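Local coordinates for aclacinomycin oxidoreductase (AknOx) (Streptomyces galilaeus, PDB 2IPI), which uses bicovalently bound FAD and molecular oxygen to oxidise the terminal sugar of aclacinomycin N, giving aclacinomycin A and then aclacinomycin Y, at residues F358-W372 / D417-P431. Sequence-based numbering, arbitrary orientation.
Sequences FDRTKSKGAYLRKPW and DSIIKVWMSATWMDP. With AKY (methyl (2S,4R)-2-ethyl-2,5,7-trihydroxy-6,11-dioxo-4-{[2,3,6-trideoxy-4-O-{2,6-dideoxy-4-O-[(2S,6S)-6-methyl-5-oxotetrahydro-2h -pyran-2-yl]-alpha-D-lyxo-hexopyranosyl}-3-(dimethylamino)-D-ribo-hexopyranosyl]oxy}-1,2,3,4,6,11-hexahydrotetracene-1-c arboxylate), chain E.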
loop_
_atom_site.group_PDB
_atom_site.type_symbol
_atom_site.label_atom_id
_atom_site.label_comp_id
_atom_site.label_asym_id
_atom_site.label_seq_id
_atom_site.Cartn_x
_atom_site.Cartn_y
_atom_site.Cartn_z
ATOM N N PHE A 358 -16.795 10.313 7.543
ATOM C CA PHE A 358 -15.512 10.977 7.775
ATOM C C PHE A 358 -14.563 10.622 6.632
ATOM O O PHE A 358 -13.775 9.694 6.750
ATOM C CB PHE A 358 -14.898 10.591 9.110
ATOM C CG PHE A 358 -15.858 10.619 10.284
ATOM C CD1 PHE A 358 -16.062 11.756 11.034
ATOM C CD2 PHE A 358 -16.563 9.465 10.606
ATOM C CE1 PHE A 358 -16.937 11.774 12.105
ATOM C CE2 PHE A 358 -17.425 9.456 11.687
ATOM C CZ PHE A 358 -17.613 10.606 12.429
ATOM N N ASP A 359 -14.680 11.373 5.534
ATOM C CA ASP A 359 -14.000 10.958 4.312
ATOM C C ASP A 359 -12.710 11.741 4.056
ATOM O O ASP A 359 -11.998 11.388 3.106
ATOM C CB ASP A 359 -14.931 11.073 3.110
ATOM C CG ASP A 359 -15.310 12.502 2.776
ATOM O OD1 ASP A 359 -15.909 12.731 1.701
ATOM O OD2 ASP A 359 -15.049 13.415 3.584
ATOM N N ARG A 360 -12.424 12.741 4.880
ATOM C CA ARG A 360 -11.215 13.531 4.700
ATOM C C ARG A 360 -10.055 12.945 5.500
ATOM O O ARG A 360 -10.226 12.693 6.698
ATOM C CB ARG A 360 -11.446 14.991 5.109
ATOM C CG ARG A 360 -12.536 15.738 4.372
ATOM C CD ARG A 360 -12.236 17.242 4.403
ATOM N NE ARG A 360 -12.863 17.955 3.304
ATOM C CZ ARG A 360 -12.333 18.628 2.302
ATOM N NH1 ARG A 360 -13.138 19.203 1.413
ATOM N NH2 ARG A 360 -11.029 18.761 2.133
ATOM N N THR A 361 -8.899 12.720 4.883
ATOM C CA THR A 361 -7.750 12.147 5.563
ATOM C C THR A 361 -6.411 12.770 5.154
ATOM O O THR A 361 -6.221 13.298 4.068
ATOM C CB THR A 361 -7.599 10.627 5.312
ATOM O OG1 THR A 361 -7.278 10.444 3.918
ATOM C CG2 THR A 361 -8.881 9.862 5.574
ATOM N N LYS A 362 -5.461 12.676 6.064
ATOM C CA LYS A 362 -4.054 12.947 5.860
ATOM C C LYS A 362 -3.221 11.862 6.512
ATOM O O LYS A 362 -3.445 11.563 7.691
ATOM C CB LYS A 362 -3.673 14.332 6.404
ATOM C CG LYS A 362 -2.230 14.743 6.175
ATOM C CD LYS A 362 -1.641 14.300 4.861
ATOM C CE LYS A 362 -1.006 15.348 3.971
ATOM N NZ LYS A 362 0.105 14.743 3.164
ATOM N N SER A 363 -2.277 11.240 5.795
ATOM C CA SER A 363 -1.489 10.198 6.456
ATOM C C SER A 363 -0.032 10.165 6.020
ATOM O O SER A 363 0.391 10.764 5.025
ATOM C CB SER A 363 -2.120 8.813 6.248
ATOM O OG SER A 363 -2.599 8.675 4.928
ATOM N N LYS A 364 0.768 9.459 6.831
ATOM C CA LYS A 364 2.208 9.364 6.646
ATOM C C LYS A 364 2.780 8.153 7.364
ATOM O O LYS A 364 2.468 7.874 8.530
ATOM C CB LYS A 364 2.938 10.619 7.126
ATOM C CG LYS A 364 2.148 11.403 8.156
ATOM C CD LYS A 364 2.891 12.646 8.568
ATOM C CE LYS A 364 3.745 13.253 7.484
ATOM N NZ LYS A 364 3.197 14.504 6.895
ATOM N N GLY A 365 3.661 7.438 6.654
ATOM C CA GLY A 365 4.217 6.216 7.161
ATOM C C GLY A 365 5.701 6.163 7.398
ATOM O O GLY A 365 6.376 7.197 7.330
ATOM N N ALA A 366 6.180 4.949 7.678
ATOM C CA ALA A 366 7.578 4.656 7.953
ATOM C C ALA A 366 7.872 3.155 8.025
ATOM O O ALA A 366 7.042 2.332 8.417
ATOM C CB ALA A 366 8.021 5.298 9.271
ATOM N N TYR A 367 9.087 2.781 7.652
ATOM C CA TYR A 367 9.663 1.457 7.784
ATOM C C TYR A 367 10.654 1.421 8.952
ATOM O O TYR A 367 11.640 2.158 8.928
ATOM C CB TYR A 367 10.416 1.032 6.518
ATOM C CG TYR A 367 9.560 0.605 5.355
ATOM C CD1 TYR A 367 8.932 -0.641 5.361
ATOM C CD2 TYR A 367 9.371 1.416 4.250
ATOM C CE1 TYR A 367 8.153 -1.033 4.300
ATOM C CE2 TYR A 367 8.583 1.032 3.174
ATOM C CZ TYR A 367 7.976 -0.206 3.208
ATOM O OH TYR A 367 7.185 -0.635 2.169
ATOM N N LEU A 368 10.428 0.606 9.984
ATOM C CA LEU A 368 11.367 0.584 11.102
ATOM C C LEU A 368 12.348 -0.584 10.982
ATOM O O LEU A 368 11.924 -1.726 10.793
ATOM C CB LEU A 368 10.682 0.461 12.466
ATOM C CG LEU A 368 9.566 1.437 12.825
ATOM C CD1 LEU A 368 8.951 1.131 14.191
ATOM C CD2 LEU A 368 10.062 2.868 12.788
ATOM N N ARG A 369 13.633 -0.323 11.140
ATOM C CA ARG A 369 14.625 -1.388 11.160
ATOM C C ARG A 369 14.847 -1.926 12.566
ATOM O O ARG A 369 15.240 -3.082 12.739
ATOM C CB ARG A 369 15.968 -0.919 10.614
ATOM C CG ARG A 369 16.132 -1.068 9.114
ATOM C CD ARG A 369 17.553 -0.646 8.724
ATOM N NE ARG A 369 18.409 -1.817 8.545
ATOM C CZ ARG A 369 19.685 -1.892 8.938
ATOM N NH1 ARG A 369 20.311 -0.869 9.613
ATOM N NH2 ARG A 369 20.333 -3.031 8.689
ATOM N N LYS A 370 14.598 -1.058 13.538
ATOM C CA LYS A 370 14.701 -1.369 14.960
ATOM C C LYS A 370 13.560 -0.688 15.711
ATOM O O LYS A 370 12.976 0.271 15.201
ATOM C CB LYS A 370 16.044 -0.911 15.520
ATOM C CG LYS A 370 17.253 -1.663 15.016
ATOM C CD LYS A 370 18.513 -0.801 14.947
ATOM C CE LYS A 370 19.513 -1.016 16.055
ATOM N NZ LYS A 370 20.807 -1.647 15.662
ATOM N N PRO A 371 13.216 -1.156 16.908
ATOM C CA PRO A 371 12.037 -0.623 17.605
ATOM C C PRO A 371 12.130 0.880 17.862
ATOM O O PRO A 371 13.212 1.454 17.748
ATOM C CB PRO A 371 12.086 -1.362 18.945
ATOM C CG PRO A 371 12.849 -2.611 18.669
ATOM C CD PRO A 371 13.912 -2.179 17.697
ATOM N N TRP A 372 11.026 1.539 18.209
ATOM C CA TRP A 372 11.051 2.937 18.620
ATOM C C TRP A 372 12.025 3.137 19.784
ATOM O O TRP A 372 12.376 2.160 20.458
ATOM C CB TRP A 372 9.673 3.386 19.067
ATOM C CG TRP A 372 8.532 3.323 18.114
ATOM C CD1 TRP A 372 7.416 2.533 18.201
ATOM C CD2 TRP A 372 8.374 4.087 16.915
ATOM N NE1 TRP A 372 6.588 2.767 17.127
ATOM C CE2 TRP A 372 7.152 3.712 16.325
ATOM C CE3 TRP A 372 9.179 5.053 16.297
ATOM C CZ2 TRP A 372 6.694 4.273 15.132
ATOM C CZ3 TRP A 372 8.716 5.600 15.118
ATOM C CH2 TRP A 372 7.500 5.218 14.553
ATOM N N ASP A 417 14.680 -4.981 4.855
ATOM C CA ASP A 417 15.269 -5.415 6.143
ATOM C C ASP A 417 14.629 -4.585 7.262
ATOM O O ASP A 417 15.332 -4.037 8.105
ATOM C CB ASP A 417 16.779 -5.319 6.141
ATOM C CG ASP A 417 17.502 -5.769 7.390
ATOM O OD1 ASP A 417 18.365 -5.021 7.901
ATOM O OD2 ASP A 417 17.246 -6.869 7.927
ATOM N N SER A 418 13.300 -4.537 7.207
ATOM C CA SER A 418 12.480 -3.889 8.216
ATOM C C SER A 418 11.648 -4.926 8.975
ATOM O O SER A 418 11.318 -5.987 8.438
ATOM C CB SER A 418 11.582 -2.816 7.608
ATOM O OG SER A 418 12.370 -1.727 7.133
ATOM N N ILE A 419 11.317 -4.599 10.232
ATOM C CA ILE A 419 10.636 -5.531 11.122
ATOM C C ILE A 419 9.194 -5.108 11.367
ATOM O O ILE A 419 8.348 -5.936 11.726
ATOM C CB ILE A 419 11.352 -5.650 12.477
ATOM C CG1 ILE A 419 11.211 -4.425 13.380
ATOM C CG2 ILE A 419 12.832 -5.991 12.296
ATOM C CD1 ILE A 419 12.144 -4.425 14.580
ATOM N N ILE A 420 8.919 -3.814 11.191
ATOM C CA ILE A 420 7.606 -3.233 11.396
ATOM C C ILE A 420 7.340 -2.069 10.453
ATOM O O ILE A 420 8.251 -1.303 10.153
ATOM C CB ILE A 420 7.453 -2.738 12.847
ATOM C CG1 ILE A 420 7.521 -3.842 13.905
ATOM C CG2 ILE A 420 6.160 -1.956 13.022
ATOM C CD1 ILE A 420 8.068 -3.377 15.238
ATOM N N LYS A 421 6.106 -1.923 9.982
ATOM C CA LYS A 421 5.722 -0.769 9.173
ATOM C C LYS A 421 4.719 0.103 9.930
ATOM O O LYS A 421 3.815 -0.438 10.571
ATOM C CB LYS A 421 5.093 -1.247 7.875
ATOM C CG LYS A 421 5.728 -0.681 6.610
ATOM C CD LYS A 421 4.638 -0.583 5.553
ATOM C CE LYS A 421 4.842 -1.698 4.531
ATOM N NZ LYS A 421 4.968 -1.231 3.142
ATOM N N VAL A 422 4.835 1.422 9.826
ATOM C CA VAL A 422 3.874 2.274 10.545
ATOM C C VAL A 422 3.150 3.208 9.588
ATOM O O VAL A 422 3.697 3.659 8.586
ATOM C CB VAL A 422 4.513 3.075 11.697
ATOM C CG1 VAL A 422 5.721 2.345 12.279
ATOM C CG2 VAL A 422 4.933 4.471 11.278
ATOM N N TRP A 423 1.889 3.498 9.867
ATOM C CA TRP A 423 1.072 4.416 9.079
ATOM C C TRP A 423 0.327 5.370 10.003
ATOM O O TRP A 423 -0.517 4.904 10.773
ATOM C CB TRP A 423 0.053 3.664 8.226
ATOM C CG TRP A 423 -0.752 4.479 7.253
ATOM C CD1 TRP A 423 -0.256 5.140 6.169
ATOM C CD2 TRP A 423 -2.165 4.722 7.264
ATOM N NE1 TRP A 423 -1.279 5.777 5.507
ATOM C CE2 TRP A 423 -2.463 5.537 6.159
ATOM C CE3 TRP A 423 -3.220 4.333 8.100
ATOM C CZ2 TRP A 423 -3.752 5.970 5.863
ATOM C CZ3 TRP A 423 -4.499 4.759 7.807
ATOM C CH2 TRP A 423 -4.771 5.574 6.696
ATOM N N MET A 424 0.619 6.667 9.937
ATOM C CA MET A 424 -0.087 7.581 10.847
ATOM C C MET A 424 -1.049 8.485 10.088
ATOM O O MET A 424 -0.754 8.940 8.983
ATOM C CB MET A 424 0.878 8.463 11.627
ATOM C CG MET A 424 2.104 7.728 12.145
ATOM S SD MET A 424 3.130 8.881 13.084
ATOM C CE MET A 424 4.301 7.733 13.789
ATOM N N SER A 425 -2.198 8.732 10.719
ATOM C CA SER A 425 -3.251 9.491 10.081
ATOM C C SER A 425 -4.089 10.325 11.050
ATOM O O SER A 425 -4.039 10.112 12.256
ATOM C CB SER A 425 -4.205 8.540 9.335
ATOM O OG SER A 425 -4.970 7.784 10.267
ATOM N N ALA A 426 -4.815 11.231 10.432
ATOM C CA ALA A 426 -5.917 12.033 10.904
ATOM C C ALA A 426 -7.047 11.869 9.882
ATOM O O ALA A 426 -6.790 11.879 8.674
ATOM C CB ALA A 426 -5.588 13.508 11.051
ATOM N N THR A 427 -8.230 11.705 10.408
ATOM C CA THR A 427 -9.448 11.439 9.667
ATOM C C THR A 427 -10.556 12.339 10.195
ATOM O O THR A 427 -10.664 12.425 11.425
ATOM C CB THR A 427 -9.875 9.963 9.811
ATOM O OG1 THR A 427 -8.711 9.139 9.678
ATOM C CG2 THR A 427 -10.870 9.611 8.722
ATOM N N TRP A 428 -11.291 12.976 9.299
ATOM C CA TRP A 428 -12.335 13.916 9.711
ATOM C C TRP A 428 -13.420 14.102 8.660
ATOM O O TRP A 428 -13.380 13.561 7.568
ATOM C CB TRP A 428 -11.758 15.274 10.080
ATOM C CG TRP A 428 -11.128 16.151 9.069
ATOM C CD1 TRP A 428 -11.695 17.265 8.496
ATOM C CD2 TRP A 428 -9.817 16.036 8.491
ATOM N NE1 TRP A 428 -10.820 17.839 7.607
ATOM C CE2 TRP A 428 -9.664 17.111 7.580
ATOM C CE3 TRP A 428 -8.751 15.150 8.635
ATOM C CZ2 TRP A 428 -8.498 17.301 6.837
ATOM C CZ3 TRP A 428 -7.598 15.344 7.898
ATOM C CH2 TRP A 428 -7.477 16.413 7.008
ATOM N N MET A 429 -14.415 14.907 9.034
ATOM C CA MET A 429 -15.515 15.148 8.113
ATOM C C MET A 429 -15.555 16.580 7.611
ATOM O O MET A 429 -15.860 16.868 6.455
ATOM C CB MET A 429 -16.868 14.847 8.781
ATOM C CG MET A 429 -17.983 14.832 7.748
ATOM S SD MET A 429 -19.534 14.135 8.343
ATOM C CE MET A 429 -18.999 12.588 9.063
ATOM N N ASP A 430 -15.235 17.544 8.499
ATOM C CA ASP A 430 -15.463 18.901 8.013
ATOM C C ASP A 430 -14.185 19.598 7.539
ATOM O O ASP A 430 -13.200 19.615 8.266
ATOM C CB ASP A 430 -16.185 19.716 9.091
ATOM C CG ASP A 430 -15.862 21.187 8.868
ATOM O OD1 ASP A 430 -16.616 21.881 8.162
ATOM O OD2 ASP A 430 -14.809 21.567 9.424
ATOM N N PRO A 431 -14.284 20.124 6.319
ATOM C CA PRO A 431 -13.209 20.885 5.687
ATOM C C PRO A 431 -12.831 22.147 6.464
ATOM O O PRO A 431 -11.709 22.636 6.325
ATOM C CB PRO A 431 -13.790 21.279 4.331
ATOM C CG PRO A 431 -15.244 21.000 4.379
ATOM C CD PRO A 431 -15.476 19.994 5.458
HETATM O O15 AKY E . -1.274 -0.395 5.009
HETATM C C42 AKY E . -2.444 -0.026 5.213
HETATM C C40 AKY E . -3.361 -0.995 5.998
HETATM C C38 AKY E . -4.701 -0.470 6.319
HETATM C C39 AKY E . -2.954 1.461 5.023
HETATM C C41 AKY E . -2.419 2.678 5.212
HETATM O O14 AKY E . -4.355 1.604 4.976
HETATM C C37 AKY E . -4.993 0.969 6.076
HETATM O O13 AKY E . -6.386 1.152 6.082
HETATM C C35 AKY E . -6.844 2.316 6.703
HETATM C C34 AKY E . -7.496 2.047 8.063
HETATM C C36 AKY E . -6.930 0.917 8.730
HETATM O O11 AKY E . -9.019 1.916 8.024
HETATM C C33 AKY E . -7.713 3.149 5.776
HETATM O O12 AKY E . -7.126 3.517 4.425
HETATM C C32 AKY E . -9.057 2.767 5.762
HETATM C C31 AKY E . -9.647 2.886 7.035
HETATM O O7 AKY E . -12.937 5.819 11.805
HETATM C C7 AKY E . -14.290 6.167 11.512
HETATM C C8 AKY E . -15.129 4.949 11.524
HETATM C C9 AKY E . -15.499 4.580 12.938
HETATM O O9 AKY E . -14.318 4.579 13.663
HETATM C C13 AKY E . -16.216 3.279 12.919
HETATM C C14 AKY E . -15.197 2.290 12.349
HETATM C C20 AKY E . -14.704 7.137 12.572
HETATM C C19 AKY E . -15.667 6.873 13.549
HETATM C C10 AKY E . -16.461 5.596 13.422
HETATM C C11 AKY E . -16.035 7.856 14.468
HETATM C C18 AKY E . -15.457 9.125 14.416
HETATM C C17 AKY E . -14.495 9.409 13.439
HETATM C C6 AKY E . -14.131 8.408 12.546
HETATM O O6 AKY E . -13.210 8.651 11.589
HETATM C C12 AKY E . -15.885 10.124 15.320
HETATM O O3 AKY E . -16.734 9.889 16.207
HETATM C C15 AKY E . -15.342 11.428 15.210
HETATM C C1 AKY E . -15.814 12.431 16.055
HETATM C C2 AKY E . -15.353 13.745 15.959
HETATM C C3 AKY E . -14.388 14.033 14.994
HETATM C C16 AKY E . -14.375 11.720 14.223
HETATM C C5 AKY E . -13.948 10.709 13.334
HETATM O O5 AKY E . -13.140 10.881 12.401
HETATM C C4 AKY E . -13.908 13.040 14.143
HETATM O O4 AKY E . -12.980 13.398 13.218
HETATM O O18 AKY E . -9.660 4.205 7.603
HETATM C C45 AKY E . -12.096 5.954 10.650
HETATM C C43 AKY E . -17.556 5.859 12.392
HETATM O O16 AKY E . -17.373 6.617 11.433
HETATM O O17 AKY E . -18.785 5.281 12.521
HETATM C C44 AKY E . -19.752 6.334 12.625
HETATM O O19 AKY E . -12.587 5.278 9.519
HETATM C C47 AKY E . -9.826 5.269 9.774
HETATM N N11 AKY E . -8.873 6.297 9.317
HETATM C C52 AKY E . -7.502 6.196 9.685
HETATM C C51 AKY E . -9.104 6.908 8.052
HETATM C C46 AKY E . -10.699 5.456 11.009
HETATM C C48 AKY E . -10.486 4.315 8.778
HETATM C C49 AKY E . -11.846 4.848 8.363
HETATM C C50 AKY E . -12.031 5.543 7.008
#
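Arg360 and Trp428 form a hydrogen-bonded pair near one end of an antiparallel two-strand ladder, 360-368 against 420-428, at the margin of the seven-stranded substrate-domain sheet; strand 360-368 is one of its two edge strands within the chain. Because Asp359 and Arg360 both lie opposite Trp428, the ladder begins with a classic beta bulge. The Arg360 side chain can be followed outward from there. Its CB sits over the indole face, 3.8 Å from the centroid of the five-membered ring in a CH-pi contact, CG passes near Met429 O, and CD reaches Trp428 NE1 at 3.6 Å. The chain stays extended from CG to NE and carries the guanidinium beyond the indole, where NE, CZ and NH1 each lie 3.6 Å from Pro431 CB, which sits over one face of the group, offset toward its rim. Asp434 accepts a hydrogen bond from Trp428 NE1.

The face of the sheet bearing Thr361, Trp423, Ser425 and Thr427 lines the substrate pocket. Beside it, the Phe358 ring is sandwiched: the aglycone ring system covers one face, with AKY C17 above its centre, while Met429 CE packs on the other, 3.8 Å from the ring centroid. Thr427, a binding residue for aclacinomycin Y, places OG1 2.9 Å from the amine AKY N11 in a hydrogen bond. Its methyl CG2 also touches the ligand, 3.3 Å from AKY C51, and meets Phe358 O and Thr361 CG2. Farther along, the methyl C41 of the terminal sugar lies over one face of the Trp423 indole, a side chain that comes within about 4 Å of those of the active-site tyrosines Tyr397 and Tyr469.

On the reverse face, Leu368 CD1 sits over the centre of the Trp372 ring and 3.9 Å from Val422 CG1.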